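Local coordinates for Alr4995 protein (Nostoc sp., PDB 6LRF) that probably acts as a bifunctional enzyme, AgrE, joining an arginine dihydrolase to an ornithine cyclodeaminase in one chain, at residues S509-E514 / L682-L687. Sequence-based numbering, arbitrary orientation.
Sequences SRLIRE and LFLSLL
Leu511 reaches from helix 505-513 to two leucines one turn apart on helix 680-694, and one of its methyls, CD1, makes the closest approaches. CD1 lies 3.8 Å from Leu687 CD2 and 4.0 Å from Leu684 CD2, so it sits over the step between residues i and i+3 of the facing helix. Leu511 and Leu684 adopt the same conformation, with CG opposite the carbonyl carbon, but present different methyls, CD1 of Leu511 and CD2 of Leu684. In Leu511, CD1 continues the chain outward (chi2 177°), which carries this methyl farthest across. Leu687 instead swings CG opposite its backbone N (chi1 178°). Both Leu684 and Leu687 start beside the gap rather than straight into it, yet each bends a CD2 methyl inward. Leu511 meets Leu687 at nearly a right angle and Leu684 at a slant. The contact is small, 91 Å² in all, and the backbones stay well apart, with the CA atoms of Leu511 and Leu684 9.2 Å from each other. Both helices belong to the C-terminal Rossmann-type domain, built around a parallel six-stranded sheet: helix 505-513 precedes strand 519-523, while helix 680-694 follows the edge strand 673-677. Leu511 also packs on Tyr516 and Val517, and on Leu691 a turn beyond Leu687, so the leucine row continues along the second helix. Arg510 lies beside this apolar patch. Its NE is 2.5 Å from Glu514 OE2, a salt bridge whose shortness makes its exact length doubtful, and its NH2 forms another with Asp692, giving the two helices a charged link alongside the leucines.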
loop_
_atom_site.group_PDB
_atom_site.type_symbol
_atom_site.label_atom_id
_atom_site.label_comp_id
_atom_site.label_asym_id
_atom_site.label_seq_id
_atom_site.Cartn_x
_atom_site.Cartn_y
_atom_site.Cartn_z
ATOM N N SER B 509 25.151 12.559 -6.329
ATOM C CA SER B 509 26.481 12.891 -6.857
ATOM C C SER B 509 26.825 14.340 -6.617
ATOM O O SER B 509 27.944 14.686 -6.230
ATOM C CB SER B 509 26.554 12.638 -8.372
ATOM O OG SER B 509 26.640 11.267 -8.675
ATOM N N ARG B 510 25.853 15.196 -6.899
ATOM C CA ARG B 510 26.051 16.626 -6.754
ATOM C C ARG B 510 26.276 16.998 -5.283
ATOM O O ARG B 510 27.210 17.738 -4.961
ATOM C CB ARG B 510 24.860 17.382 -7.334
ATOM C CG ARG B 510 24.921 18.857 -7.059
ATOM C CD ARG B 510 24.547 19.688 -8.261
ATOM N NE ARG B 510 24.690 21.097 -7.916
ATOM C CZ ARG B 510 23.678 21.900 -7.613
ATOM N NH1 ARG B 510 22.434 21.440 -7.645
ATOM N NH2 ARG B 510 23.913 23.166 -7.293
ATOM N N LEU B 511 25.433 16.472 -4.396
ATOM C CA LEU B 511 25.625 16.661 -2.955
ATOM C C LEU B 511 27.046 16.327 -2.482
ATOM O O LEU B 511 27.637 17.074 -1.701
ATOM C CB LEU B 511 24.616 15.819 -2.173
ATOM C CG LEU B 511 23.179 16.322 -2.203
ATOM C CD1 LEU B 511 22.289 15.358 -1.460
ATOM C CD2 LEU B 511 23.095 17.712 -1.590
ATOM N N ILE B 512 27.589 15.205 -2.952
ATOM C CA ILE B 512 28.921 14.753 -2.547
ATOM C C ILE B 512 30.003 15.699 -3.092
ATOM O O ILE B 512 30.959 16.060 -2.390
ATOM C CB ILE B 512 29.196 13.298 -3.040
ATOM C CG1 ILE B 512 28.279 12.292 -2.323
ATOM C CG2 ILE B 512 30.648 12.930 -2.827
ATOM C CD1 ILE B 512 28.162 10.943 -3.014
ATOM N N ARG B 513 29.835 16.081 -4.354
ATOM C CA ARG B 513 30.732 16.998 -5.056
ATOM C C ARG B 513 30.849 18.354 -4.356
ATOM O O ARG B 513 31.931 18.923 -4.285
ATOM C CB ARG B 513 30.239 17.191 -6.494
ATOM C CG ARG B 513 31.263 17.727 -7.462
ATOM C CD ARG B 513 30.899 17.331 -8.898
ATOM N NE ARG B 513 29.609 17.871 -9.329
ATOM C CZ ARG B 513 28.579 17.138 -9.740
ATOM N NH1 ARG B 513 28.668 15.811 -9.775
ATOM N NH2 ARG B 513 27.454 17.732 -10.122
ATOM N N GLU B 514 29.737 18.845 -3.817
ATOM C CA GLU B 514 29.668 20.184 -3.233
ATOM C C GLU B 514 29.778 20.249 -1.697
ATOM O O GLU B 514 29.427 21.267 -1.090
ATOM C CB GLU B 514 28.372 20.849 -3.684
ATOM C CG GLU B 514 28.280 20.916 -5.200
ATOM C CD GLU B 514 27.041 21.636 -5.705
ATOM O OE1 GLU B 514 26.251 22.141 -4.875
ATOM O OE2 GLU B 514 26.860 21.697 -6.944
ATOM N N LEU B 682 12.642 12.072 -6.272
ATOM C CA LEU B 682 11.870 13.298 -6.090
ATOM C C LEU B 682 12.453 14.099 -4.925
ATOM O O LEU B 682 12.724 15.303 -5.053
ATOM C CB LEU B 682 10.387 12.991 -5.833
ATOM C CG LEU B 682 9.541 14.229 -5.481
ATOM C CD1 LEU B 682 9.692 15.318 -6.548
ATOM C CD2 LEU B 682 8.086 13.867 -5.311
ATOM N N PHE B 683 12.652 13.412 -3.795
ATOM C CA PHE B 683 13.192 14.040 -2.587
ATOM C C PHE B 683 14.524 14.715 -2.871
ATOM O O PHE B 683 14.731 15.877 -2.513
ATOM C CB PHE B 683 13.351 13.008 -1.456
ATOM C CG PHE B 683 13.915 13.583 -0.181
ATOM C CD1 PHE B 683 13.074 14.087 0.795
ATOM C CD2 PHE B 683 15.292 13.633 0.034
ATOM C CE1 PHE B 683 13.589 14.621 1.962
ATOM C CE2 PHE B 683 15.809 14.171 1.201
ATOM C CZ PHE B 683 14.954 14.665 2.165
ATOM N N LEU B 684 15.432 13.982 -3.514
ATOM C CA LEU B 684 16.759 14.508 -3.830
ATOM C C LEU B 684 16.709 15.651 -4.842
ATOM O O LEU B 684 17.529 16.574 -4.803
ATOM C CB LEU B 684 17.661 13.384 -4.356
ATOM C CG LEU B 684 18.116 12.375 -3.295
ATOM C CD1 LEU B 684 18.627 11.085 -3.923
ATOM C CD2 LEU B 684 19.183 12.996 -2.402
ATOM N N SER B 685 15.753 15.591 -5.755
ATOM C CA SER B 685 15.638 16.643 -6.749
ATOM C C SER B 685 15.321 17.990 -6.070
ATOM O O SER B 685 16.030 18.982 -6.256
ATOM C CB SER B 685 14.570 16.284 -7.782
ATOM O OG SER B 685 14.704 17.134 -8.913
ATOM N N LEU B 686 14.266 17.992 -5.267
ATOM C CA LEU B 686 13.855 19.153 -4.483
ATOM C C LEU B 686 14.945 19.651 -3.553
ATOM O O LEU B 686 15.147 20.856 -3.407
ATOM C CB LEU B 686 12.631 18.798 -3.655
ATOM C CG LEU B 686 11.383 18.413 -4.431
ATOM C CD1 LEU B 686 10.362 17.796 -3.490
ATOM C CD2 LEU B 686 10.834 19.655 -5.111
ATOM N N LEU B 687 15.624 18.716 -2.894
ATOM C CA LEU B 687 16.683 19.065 -1.961
ATOM C C LEU B 687 17.777 19.866 -2.659
ATOM O O LEU B 687 18.254 20.879 -2.129
ATOM C CB LEU B 687 17.276 17.809 -1.317
ATOM C CG LEU B 687 18.433 18.048 -0.352
ATOM C CD1 LEU B 687 17.941 18.770 0.906
ATOM C CD2 LEU B 687 19.103 16.729 -0.003
#